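Local coordinates for protein Asp/Glu-specific dipeptidyl-peptidase (Flavobacterium psychrophilum, PDB 5JXF) that removes dipeptides from the N-terminus of oligopeptides as a serine peptidase with strict specificity for aspartate or glutamate at the P1 position, at residues G287-Y292 against H656-N661; Y344-I349 against R680-T685; Q353-S358 against G684-I689. All blocks are in the same frame, centred on the assembly; numbering follows the deposited sequence.

Contact 1 of 3, residues G287-Y292 against H656-N661; sequences GKTQEY and HTTGGN. With ASP (aspartic acid), chain F.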
loop_
_atom_site.group_PDB
_atom_site.type_symbol
_atom_site.label_atom_id
_atom_site.label_comp_id
_atom_site.label_asym_id
_atom_site.label_seq_id
_atom_site.Cartn_x
_atom_site.Cartn_y
_atom_site.Cartn_z
ATOM N N GLY A 287 9.223 -17.508 -21.569
ATOM C CA GLY A 287 10.063 -18.620 -21.179
ATOM C C GLY A 287 9.320 -19.880 -20.783
ATOM O O GLY A 287 9.471 -20.932 -21.417
ATOM N N LYS A 288 8.511 -19.793 -19.733
ATOM C CA LYS A 288 7.875 -20.992 -19.214
ATOM C C LYS A 288 6.483 -20.729 -18.651
ATOM O O LYS A 288 6.221 -19.688 -18.065
ATOM C CB LYS A 288 8.769 -21.644 -18.148
ATOM C CG LYS A 288 8.314 -23.050 -17.764
ATOM C CD LYS A 288 9.327 -23.785 -16.897
ATOM C CE LYS A 288 9.571 -23.058 -15.586
ATOM N NZ LYS A 288 10.512 -23.808 -14.699
ATOM N N THR A 289 5.595 -21.691 -18.863
ATOM C CA THR A 289 4.236 -21.641 -18.352
ATOM C C THR A 289 3.763 -23.066 -18.072
ATOM O O THR A 289 4.239 -24.002 -18.709
ATOM C CB THR A 289 3.333 -20.872 -19.348
ATOM O OG1 THR A 289 3.089 -19.541 -18.843
ATOM C CG2 THR A 289 2.049 -21.573 -19.631
ATOM N N GLN A 290 2.889 -23.235 -17.074
ATOM C CA GLN A 290 2.366 -24.553 -16.713
ATOM C C GLN A 290 0.880 -24.477 -16.396
ATOM O O GLN A 290 0.494 -24.660 -15.255
ATOM C CB GLN A 290 3.104 -25.122 -15.497
ATOM C CG GLN A 290 4.603 -25.199 -15.663
ATOM C CD GLN A 290 5.291 -25.847 -14.484
ATOM O OE1 GLN A 290 5.720 -27.002 -14.559
ATOM N NE2 GLN A 290 5.434 -25.100 -13.398
ATOM N N GLU A 291 0.047 -24.198 -17.393
ATOM C CA GLU A 291 -1.368 -23.953 -17.129
ATOM C C GLU A 291 -2.142 -25.234 -16.869
ATOM O O GLU A 291 -3.288 -25.193 -16.414
ATOM C CB GLU A 291 -2.024 -23.210 -18.297
ATOM C CG GLU A 291 -1.403 -21.858 -18.655
ATOM C CD GLU A 291 -1.418 -20.862 -17.509
ATOM O OE1 GLU A 291 -2.241 -21.002 -16.579
ATOM O OE2 GLU A 291 -0.587 -19.937 -17.546
ATOM N N TYR A 292 -1.523 -26.372 -17.160
ATOM C CA TYR A 292 -2.269 -27.618 -17.187
ATOM C C TYR A 292 -1.830 -28.623 -16.126
ATOM O O TYR A 292 -1.960 -29.833 -16.314
ATOM C CB TYR A 292 -2.153 -28.220 -18.577
ATOM C CG TYR A 292 -2.496 -27.208 -19.639
ATOM C CD1 TYR A 292 -3.809 -26.810 -19.837
ATOM C CD2 TYR A 292 -1.502 -26.622 -20.424
ATOM C CE1 TYR A 292 -4.130 -25.878 -20.800
ATOM C CE2 TYR A 292 -1.815 -25.682 -21.385
ATOM C CZ TYR A 292 -3.131 -25.314 -21.566
ATOM O OH TYR A 292 -3.461 -24.382 -22.518
ATOM N N HIS A 656 -1.573 -11.804 -21.975
ATOM C CA HIS A 656 -1.008 -12.848 -21.141
ATOM C C HIS A 656 0.479 -12.982 -21.419
ATOM O O HIS A 656 0.874 -13.412 -22.502
ATOM C CB HIS A 656 -1.731 -14.174 -21.398
ATOM C CG HIS A 656 -1.363 -15.272 -20.445
ATOM N ND1 HIS A 656 -1.783 -16.576 -20.614
ATOM C CD2 HIS A 656 -0.613 -15.265 -19.317
ATOM C CE1 HIS A 656 -1.307 -17.322 -19.635
ATOM N NE2 HIS A 656 -0.589 -16.552 -18.837
ATOM N N THR A 657 1.296 -12.630 -20.431
ATOM C CA THR A 657 2.753 -12.677 -20.540
ATOM C C THR A 657 3.405 -13.462 -19.413
ATOM O O THR A 657 2.740 -13.852 -18.457
ATOM C CB THR A 657 3.360 -11.257 -20.531
ATOM O OG1 THR A 657 2.894 -10.558 -19.373
ATOM C CG2 THR A 657 2.959 -10.479 -21.779
ATOM N N THR A 658 4.715 -13.675 -19.518
ATOM C CA THR A 658 5.477 -14.291 -18.429
ATOM C C THR A 658 6.938 -13.868 -18.633
ATOM O O THR A 658 7.224 -13.118 -19.563
ATOM C CB THR A 658 5.276 -15.846 -18.394
ATOM O OG1 THR A 658 5.879 -16.419 -17.221
ATOM C CG2 THR A 658 5.847 -16.503 -19.630
ATOM N N GLY A 659 7.853 -14.318 -17.777
ATOM C CA GLY A 659 9.260 -13.987 -17.947
ATOM C C GLY A 659 9.733 -14.444 -19.350
ATOM O O GLY A 659 9.394 -15.544 -19.788
ATOM N N GLY A 660 10.488 -13.599 -20.038
ATOM C CA GLY A 660 10.797 -13.803 -21.445
ATOM C C GLY A 660 10.132 -12.750 -22.315
ATOM O O GLY A 660 10.662 -12.378 -23.369
ATOM N N ASN A 661 8.975 -12.269 -21.854
ATOM C CA ASN A 661 8.223 -11.238 -22.544
ATOM C C ASN A 661 8.759 -9.873 -22.202
ATOM O O ASN A 661 8.305 -8.876 -22.760
ATOM C CB ASN A 661 6.746 -11.276 -22.178
ATOM C CG ASN A 661 5.917 -12.102 -23.131
ATOM O OD1 ASN A 661 5.108 -12.925 -22.704
ATOM N ND2 ASN A 661 6.105 -11.887 -24.436
HETATM N N ASP F . 9.726 -9.172 -15.854
HETATM C CA ASP F . 9.525 -10.427 -16.587
HETATM C C ASP F . 10.620 -10.758 -17.585
HETATM O O ASP F . 10.341 -11.185 -18.710
HETATM C CB ASP F . 8.164 -10.410 -17.306
HETATM C CG ASP F . 7.015 -10.862 -16.413
HETATM O OD1 ASP F . 7.273 -11.563 -15.420
HETATM O OD2 ASP F . 5.846 -10.530 -16.712
HETATM O O HOH W 1 9.117 -17.640 -18.087
#

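Contact 2 of 3, residues Y344-I349 against R680-T685; sequences YWKKWI and RVWEGT. With ASP (aspartic acid), chain F.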
loop_
_atom_site.group_PDB
_atom_site.type_symbol
_atom_site.label_atom_id
_atom_site.label_comp_id
_atom_site.label_asym_id
_atom_site.label_seq_id
_atom_site.Cartn_x
_atom_site.Cartn_y
_atom_site.Cartn_z
ATOM N N TYR A 344 12.694 -13.073 -8.660
ATOM C CA TYR A 344 11.962 -14.313 -8.403
ATOM C C TYR A 344 11.564 -14.480 -6.927
ATOM O O TYR A 344 10.531 -15.081 -6.623
ATOM C CB TYR A 344 12.784 -15.516 -8.875
ATOM C CG TYR A 344 12.745 -15.640 -10.374
ATOM C CD1 TYR A 344 11.609 -16.120 -11.009
ATOM C CD2 TYR A 344 13.807 -15.222 -11.153
ATOM C CE1 TYR A 344 11.541 -16.225 -12.380
ATOM C CE2 TYR A 344 13.750 -15.321 -12.540
ATOM C CZ TYR A 344 12.610 -15.829 -13.142
ATOM O OH TYR A 344 12.527 -15.937 -14.510
ATOM N N TRP A 345 12.378 -13.951 -6.019
ATOM C CA TRP A 345 12.036 -13.978 -4.599
ATOM C C TRP A 345 10.681 -13.324 -4.378
ATOM O O TRP A 345 9.805 -13.877 -3.704
ATOM C CB TRP A 345 13.091 -13.270 -3.758
ATOM C CG TRP A 345 12.563 -12.859 -2.409
ATOM C CD1 TRP A 345 12.359 -13.669 -1.317
ATOM C CD2 TRP A 345 12.152 -11.539 -2.008
ATOM N NE1 TRP A 345 11.851 -12.929 -0.269
ATOM C CE2 TRP A 345 11.719 -11.623 -0.665
ATOM C CE3 TRP A 345 12.113 -10.296 -2.653
ATOM C CZ2 TRP A 345 11.249 -10.510 0.044
ATOM C CZ3 TRP A 345 11.651 -9.191 -1.946
ATOM C CH2 TRP A 345 11.225 -9.307 -0.612
ATOM N N LYS A 346 10.502 -12.151 -4.968
ATOM C CA LYS A 346 9.229 -11.474 -4.820
ATOM C C LYS A 346 8.152 -12.128 -5.670
ATOM O O LYS A 346 7.005 -12.199 -5.228
ATOM C CB LYS A 346 9.335 -9.994 -5.171
ATOM C CG LYS A 346 8.119 -9.194 -4.709
ATOM C CD LYS A 346 8.245 -7.728 -5.058
ATOM C CE LYS A 346 7.215 -6.859 -4.281
ATOM N NZ LYS A 346 7.214 -5.435 -4.834
ATOM N N LYS A 347 8.509 -12.607 -6.874
ATOM C CA LYS A 347 7.523 -13.268 -7.732
ATOM C C LYS A 347 6.846 -14.399 -6.971
ATOM O O LYS A 347 5.618 -14.557 -7.005
ATOM C CB LYS A 347 8.154 -13.833 -9.038
ATOM C CG LYS A 347 7.116 -14.463 -9.955
ATOM C CD LYS A 347 7.717 -15.470 -10.938
ATOM C CE LYS A 347 6.631 -16.233 -11.688
ATOM N NZ LYS A 347 7.198 -16.998 -12.824
ATOM N N TRP A 348 7.666 -15.187 -6.286
ATOM C CA TRP A 348 7.197 -16.397 -5.636
ATOM C C TRP A 348 6.270 -16.056 -4.461
ATOM O O TRP A 348 5.305 -16.774 -4.195
ATOM C CB TRP A 348 8.388 -17.247 -5.192
ATOM C CG TRP A 348 9.119 -17.880 -6.385
ATOM C CD1 TRP A 348 8.585 -18.171 -7.603
ATOM C CD2 TRP A 348 10.496 -18.274 -6.449
ATOM N NE1 TRP A 348 9.540 -18.723 -8.422
ATOM C CE2 TRP A 348 10.722 -18.800 -7.736
ATOM C CE3 TRP A 348 11.560 -18.232 -5.542
ATOM C CZ2 TRP A 348 11.963 -19.281 -8.139
ATOM C CZ3 TRP A 348 12.789 -18.712 -5.944
ATOM C CH2 TRP A 348 12.980 -19.232 -7.228
ATOM N N ILE A 349 6.555 -14.951 -3.782
ATOM C CA ILE A 349 5.661 -14.466 -2.726
ATOM C C ILE A 349 4.273 -14.214 -3.327
ATOM O O ILE A 349 3.286 -14.809 -2.885
ATOM C CB ILE A 349 6.241 -13.205 -2.055
ATOM C CG1 ILE A 349 7.493 -13.593 -1.262
ATOM C CG2 ILE A 349 5.197 -12.479 -1.176
ATOM C CD1 ILE A 349 8.312 -12.428 -0.765
ATOM N N ARG A 680 4.353 -7.804 -14.826
ATOM C CA ARG A 680 2.961 -8.144 -14.541
ATOM C C ARG A 680 2.572 -7.507 -13.223
ATOM O O ARG A 680 3.439 -7.239 -12.393
ATOM C CB ARG A 680 2.755 -9.650 -14.437
ATOM C CG ARG A 680 2.769 -10.416 -15.761
ATOM C CD ARG A 680 2.797 -11.875 -15.458
ATOM N NE ARG A 680 4.171 -12.326 -15.284
ATOM C CZ ARG A 680 4.511 -13.508 -14.784
ATOM N NH1 ARG A 680 3.565 -14.335 -14.369
ATOM N NH2 ARG A 680 5.794 -13.851 -14.690
ATOM N N VAL A 681 1.281 -7.301 -13.011
ATOM C CA VAL A 681 0.819 -6.710 -11.751
ATOM C C VAL A 681 0.803 -7.758 -10.635
ATOM O O VAL A 681 0.738 -8.968 -10.898
ATOM C CB VAL A 681 -0.588 -6.074 -11.893
ATOM C CG1 VAL A 681 -0.616 -5.136 -13.069
ATOM C CG2 VAL A 681 -1.663 -7.135 -12.050
ATOM N N TRP A 682 0.836 -7.281 -9.386
ATOM C CA TRP A 682 0.972 -8.153 -8.207
ATOM C C TRP A 682 -0.022 -9.295 -8.183
ATOM O O TRP A 682 0.337 -10.448 -7.961
ATOM C CB TRP A 682 0.833 -7.336 -6.921
ATOM C CG TRP A 682 1.102 -8.119 -5.682
ATOM C CD1 TRP A 682 0.235 -8.347 -4.645
ATOM C CD2 TRP A 682 2.324 -8.784 -5.338
ATOM N NE1 TRP A 682 0.843 -9.115 -3.686
ATOM C CE2 TRP A 682 2.126 -9.396 -4.081
ATOM C CE3 TRP A 682 3.569 -8.916 -5.970
ATOM C CZ2 TRP A 682 3.128 -10.133 -3.440
ATOM C CZ3 TRP A 682 4.562 -9.656 -5.333
ATOM C CH2 TRP A 682 4.337 -10.248 -4.081
ATOM N N GLU A 683 -1.275 -8.961 -8.442
ATOM C CA GLU A 683 -2.359 -9.921 -8.386
ATOM C C GLU A 683 -2.254 -11.048 -9.405
ATOM O O GLU A 683 -2.889 -12.086 -9.244
ATOM C CB GLU A 683 -3.689 -9.185 -8.564
ATOM C CG GLU A 683 -4.073 -8.310 -7.344
ATOM C CD GLU A 683 -3.207 -7.063 -7.200
ATOM O OE1 GLU A 683 -2.629 -6.598 -8.219
ATOM O OE2 GLU A 683 -3.106 -6.548 -6.069
ATOM N N GLY A 684 -1.465 -10.849 -10.462
ATOM C CA GLY A 684 -1.386 -11.844 -11.500
ATOM C C GLY A 684 -0.032 -12.512 -11.571
ATOM O O GLY A 684 0.338 -13.074 -12.605
ATOM N N THR A 685 0.717 -12.461 -10.476
ATOM C CA THR A 685 2.031 -13.087 -10.451
ATOM C C THR A 685 1.885 -14.601 -10.468
ATOM O O THR A 685 2.856 -15.337 -10.646
ATOM C CB THR A 685 2.827 -12.642 -9.233
ATOM O OG1 THR A 685 1.944 -12.560 -8.116
ATOM C CG2 THR A 685 3.401 -11.264 -9.464
HETATM N N ASP F . 9.726 -9.172 -15.854
HETATM C CA ASP F . 9.525 -10.427 -16.587
HETATM C C ASP F . 10.620 -10.758 -17.585
HETATM O O ASP F . 10.341 -11.185 -18.710
HETATM C CB ASP F . 8.164 -10.410 -17.306
HETATM C CG ASP F . 7.015 -10.862 -16.413
HETATM O OD1 ASP F . 7.273 -11.563 -15.420
HETATM O OD2 ASP F . 5.846 -10.530 -16.712
#

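Contact 3 of 3, residues Q353-S358 against G684-I689; sequences QGLKKS and GTMSDI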
loop_
_atom_site.group_PDB
_atom_site.type_symbol
_atom_site.label_atom_id
_atom_site.label_comp_id
_atom_site.label_asym_id
_atom_site.label_seq_id
_atom_site.Cartn_x
_atom_site.Cartn_y
_atom_site.Cartn_z
ATOM N N GLN A 353 0.800 -16.285 -2.958
ATOM C CA GLN A 353 -0.299 -15.457 -2.450
ATOM C C GLN A 353 -1.550 -15.591 -3.318
ATOM O O GLN A 353 -2.629 -15.892 -2.809
ATOM C CB GLN A 353 0.130 -13.984 -2.361
ATOM C CG GLN A 353 -0.875 -13.074 -1.654
ATOM C CD GLN A 353 -0.319 -11.683 -1.351
ATOM O OE1 GLN A 353 0.856 -11.529 -1.005
ATOM N NE2 GLN A 353 -1.168 -10.662 -1.487
ATOM N N GLY A 354 -1.401 -15.383 -4.627
ATOM C CA GLY A 354 -2.520 -15.459 -5.556
ATOM C C GLY A 354 -3.126 -16.844 -5.731
ATOM O O GLY A 354 -4.325 -16.973 -5.976
ATOM N N LEU A 355 -2.300 -17.885 -5.644
ATOM C CA LEU A 355 -2.788 -19.260 -5.763
ATOM C C LEU A 355 -3.651 -19.654 -4.561
ATOM O O LEU A 355 -4.663 -20.342 -4.707
ATOM C CB LEU A 355 -1.616 -20.243 -5.904
ATOM C CG LEU A 355 -0.823 -20.157 -7.214
ATOM C CD1 LEU A 355 0.445 -20.983 -7.139
ATOM C CD2 LEU A 355 -1.689 -20.592 -8.366
ATOM N N LYS A 356 -3.236 -19.230 -3.376
ATOM C CA LYS A 356 -4.021 -19.485 -2.177
ATOM C C LYS A 356 -5.313 -18.688 -2.239
ATOM O O LYS A 356 -6.400 -19.252 -2.205
ATOM C CB LYS A 356 -3.232 -19.119 -0.926
ATOM C CG LYS A 356 -2.091 -20.065 -0.594
ATOM C CD LYS A 356 -1.129 -19.363 0.337
ATOM C CE LYS A 356 -0.048 -20.282 0.850
ATOM N NZ LYS A 356 0.808 -19.591 1.858
ATOM N N LYS A 357 -5.169 -17.373 -2.365
ATOM C CA LYS A 357 -6.295 -16.438 -2.379
ATOM C C LYS A 357 -7.393 -16.840 -3.361
ATOM O O LYS A 357 -8.579 -16.680 -3.073
ATOM C CB LYS A 357 -5.794 -15.024 -2.706
ATOM C CG LYS A 357 -6.888 -13.981 -2.803
ATOM C CD LYS A 357 -6.319 -12.574 -2.938
ATOM C CE LYS A 357 -7.415 -11.526 -2.771
ATOM N NZ LYS A 357 -8.573 -11.788 -3.673
ATOM N N SER A 358 -6.994 -17.382 -4.510
ATOM C CA SER A 358 -7.937 -17.736 -5.568
ATOM C C SER A 358 -8.361 -19.192 -5.465
ATOM O O SER A 358 -9.216 -19.650 -6.229
ATOM C CB SER A 358 -7.322 -17.475 -6.948
ATOM O OG SER A 358 -6.141 -18.238 -7.121
ATOM N N GLY A 684 -1.465 -10.849 -10.462
ATOM C CA GLY A 684 -1.386 -11.844 -11.500
ATOM C C GLY A 684 -0.032 -12.512 -11.571
ATOM O O GLY A 684 0.338 -13.074 -12.605
ATOM N N THR A 685 0.717 -12.461 -10.476
ATOM C CA THR A 685 2.031 -13.087 -10.451
ATOM C C THR A 685 1.885 -14.601 -10.468
ATOM O O THR A 685 2.856 -15.337 -10.646
ATOM C CB THR A 685 2.827 -12.642 -9.233
ATOM O OG1 THR A 685 1.944 -12.560 -8.116
ATOM C CG2 THR A 685 3.401 -11.264 -9.464
ATOM N N MET A 686 0.648 -15.050 -10.316
ATOM C CA MET A 686 0.294 -16.458 -10.362
ATOM C C MET A 686 0.051 -16.971 -11.777
ATOM O O MET A 686 -0.176 -18.169 -11.976
ATOM C CB MET A 686 -0.969 -16.688 -9.549
ATOM C CG MET A 686 -2.134 -15.918 -10.155
ATOM S SD MET A 686 -3.665 -16.072 -9.248
ATOM C CE MET A 686 -3.760 -17.838 -9.120
ATOM N N SER A 687 0.083 -16.079 -12.755
ATOM C CA SER A 687 -0.511 -16.401 -14.062
ATOM C C SER A 687 0.166 -17.513 -14.875
ATOM O O SER A 687 -0.397 -17.942 -15.866
ATOM C CB SER A 687 -0.596 -15.146 -14.910
ATOM O OG SER A 687 0.664 -14.511 -15.017
ATOM N N ASP A 688 1.342 -17.982 -14.459
ATOM C CA ASP A 688 1.990 -19.138 -15.105
ATOM C C ASP A 688 1.307 -20.448 -14.738
ATOM O O ASP A 688 1.503 -21.475 -15.395
ATOM C CB ASP A 688 3.456 -19.267 -14.697
ATOM C CG ASP A 688 4.322 -18.142 -15.206
ATOM O OD1 ASP A 688 3.806 -17.216 -15.875
ATOM O OD2 ASP A 688 5.533 -18.188 -14.900
ATOM N N ILE A 689 0.552 -20.414 -13.643
ATOM C CA ILE A 689 -0.058 -21.612 -13.058
ATOM C C ILE A 689 -1.581 -21.524 -13.172
ATOM O O ILE A 689 -2.258 -22.514 -13.427
ATOM C CB ILE A 689 0.362 -21.769 -11.575
ATOM C CG1 ILE A 689 1.888 -21.848 -11.464
ATOM C CG2 ILE A 689 -0.333 -22.966 -10.914
ATOM C CD1 ILE A 689 2.496 -23.013 -12.218
#

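Contact 1 of 3, residues G287-Y292 against H656-N661
Gly659 O is gripped twice from the side of the 287-292 loop: by Gly287 N at 2.7 Å, through a nearly straight bond (N-H...O 167°) lying in the carbonyl plane, and by a water that Lys288 N in turn holds. This carbonyl belongs to the same peptide as Gly660 N, which donates to O of the bound aspartic acid at 2.8 Å. Gly660 occupies the third position of a type II turn from Thr658 to Asn661, closed by Asn661 N donating to Thr658 O and reinforced by Asn661 OD1 accepting from Thr658 N on a lone pair. Gly660's positive phi of 112° suits glycine, and a beta carbon would also strike Gly287 N. Thr658 adds packing: CG2 lies 4.0 Å from Gly287 N, while OG1 bonds to Asp688. Farther along the loop, Glu291 OE2 meets the His656 ring at its edge, in plane, 3.4 Å from CE1; the imidazole is fixed by Gly39 N at ND1 and Ser687 O at NE2. Because Ser662 N also binds the aspartic acid, the turn is consistent with the oxyanion hole of chymotrypsin-like peptidases, and the two donors on Gly659 O would probably polarise the peptide and strengthen Gly660 N as a donor.

Contact 2 of 3, residues Y344-I349 against R680-T685
The indole of Trp682 meets helix 328-357 with the rim of its six-membered ring: Ile349 CG2 sits at that edge in the ring plane, 3.8 Å from CH2, and Lys346 O comes to the same edge, 3.5 Å from CH2. An aromatic C-H edge carries slight positive charge, so it can lie against a carbonyl oxygen as readily as against a methyl. Trp682 has CG anti to the backbone N (chi1 -174°), which carries the flat group across to the helix, and the aliphatic part of Lys346 passes obliquely across the rim, CG being 3.6 Å from CZ3. The extended Lys346 chain delivers NZ to the backbone oxygens of Asn228 and Asp225, two residues that line the site of the bound arginine.

The second flat group, the Arg680 guanidinium, is used edge-on. NE donates to OD2 and NH2 to OD1 of the bound aspartic acid, each at 2.8 Å, so the two carboxylate oxygens are held side by side; a bend at chi3 (-87°) turns the group to present this pair. Lys347 NZ lies in plane at the same guanidinium's edge and makes its salt bridge to Asp688, while Ser687 OG takes up Arg680 NH1. Within the 680-685 segment, Trp682 O receives both Thr685 OG1, at 2.7 Å, and Thr685 N, tying the short 3-10 turn together, and Thr685 CB rests near Lys347 O. Trp229 touches Lys347, Arg680 and Thr685. Arg680's two-pronged grip on an acidic side chain is what a specificity (S1) pocket selective for Asp or Glu needs; this arginine, probably the determinant of that preference, rises from the end of strand 673-680 in the chymotrypsin-like core, with the helical domain of the S46 peptidases packed beside it.

Contact 3 of 3, residues Q353-S358 against G684-I689
Met686, within the type I beta turn from Gly684 to Ser687, presses against helix 328-357 near its C-terminal end, where Gly354, Leu355 and Ser358 receive it. The turn is built on Gly684, whose carbonyl oxygen accepts both Ser687 N, the ordinary turn bond, and Ser687 OG. The hydroxyl arrives at 2.8 Å nearly in line with the C=O bond (169°), a second hold that serine's short side chain can supply.

Met686 follows. Its CG stands between the backbone N and the carbonyl carbon (chi1 63°), and after an extended chi2 the chain bends at chi3, bringing SD over the Gly354 peptide and CE against Ser358 OG. SD lies 3.5 Å from Gly354 O, and a beta carbon on Gly354 would press on the sulfur, so the absence of a side chain there lets the thioether come close. CE packs on Leu355 CD2 at 3.5 Å and also comes within 3.3 Å of Gly354 O, a tight fit suited to a flexible, unbranched residue.

Asp688 makes a backbone bond with Gln290. Ile689, whose N bonds to Met686 O, then brings its beta branch, CG2, to the same Leu355 methyl, CD2, that Met686 CE touches, and Val298 and Ile301 of helix 295-325 touch Ile689 as well. With an alanine at Leu355 the branched end would be gone, which would probably open a gap between Met686 and Ile689 and leave the methionine methyl less confined. Leu355 and Ile689 cross at about a right angle, with CD2 of Leu355 3.7 Å from CG2 of Ile689.

Contacts 1 and 3 are buried, whereas contact 2 is partly buried; none is a surface patch. Contacts 2 and 3 use successive parts of helix 328-357 against one continuous loop, sharing Gly684 and Thr685, while contact 1 joins two other loops of the peptidase core. Chemistry follows place. Contacts 1 and 2 both reach the bound aspartic acid, contact 1 through a backbone amide and contact 2 through a charged side chain, whereas contact 3, farther from the ligand, relies on apolar and thioether packing. Asp688, on the loop of contact 3, bonds to residues of both other contacts, so the loop packed on the helix is also tied to the substrate pocket.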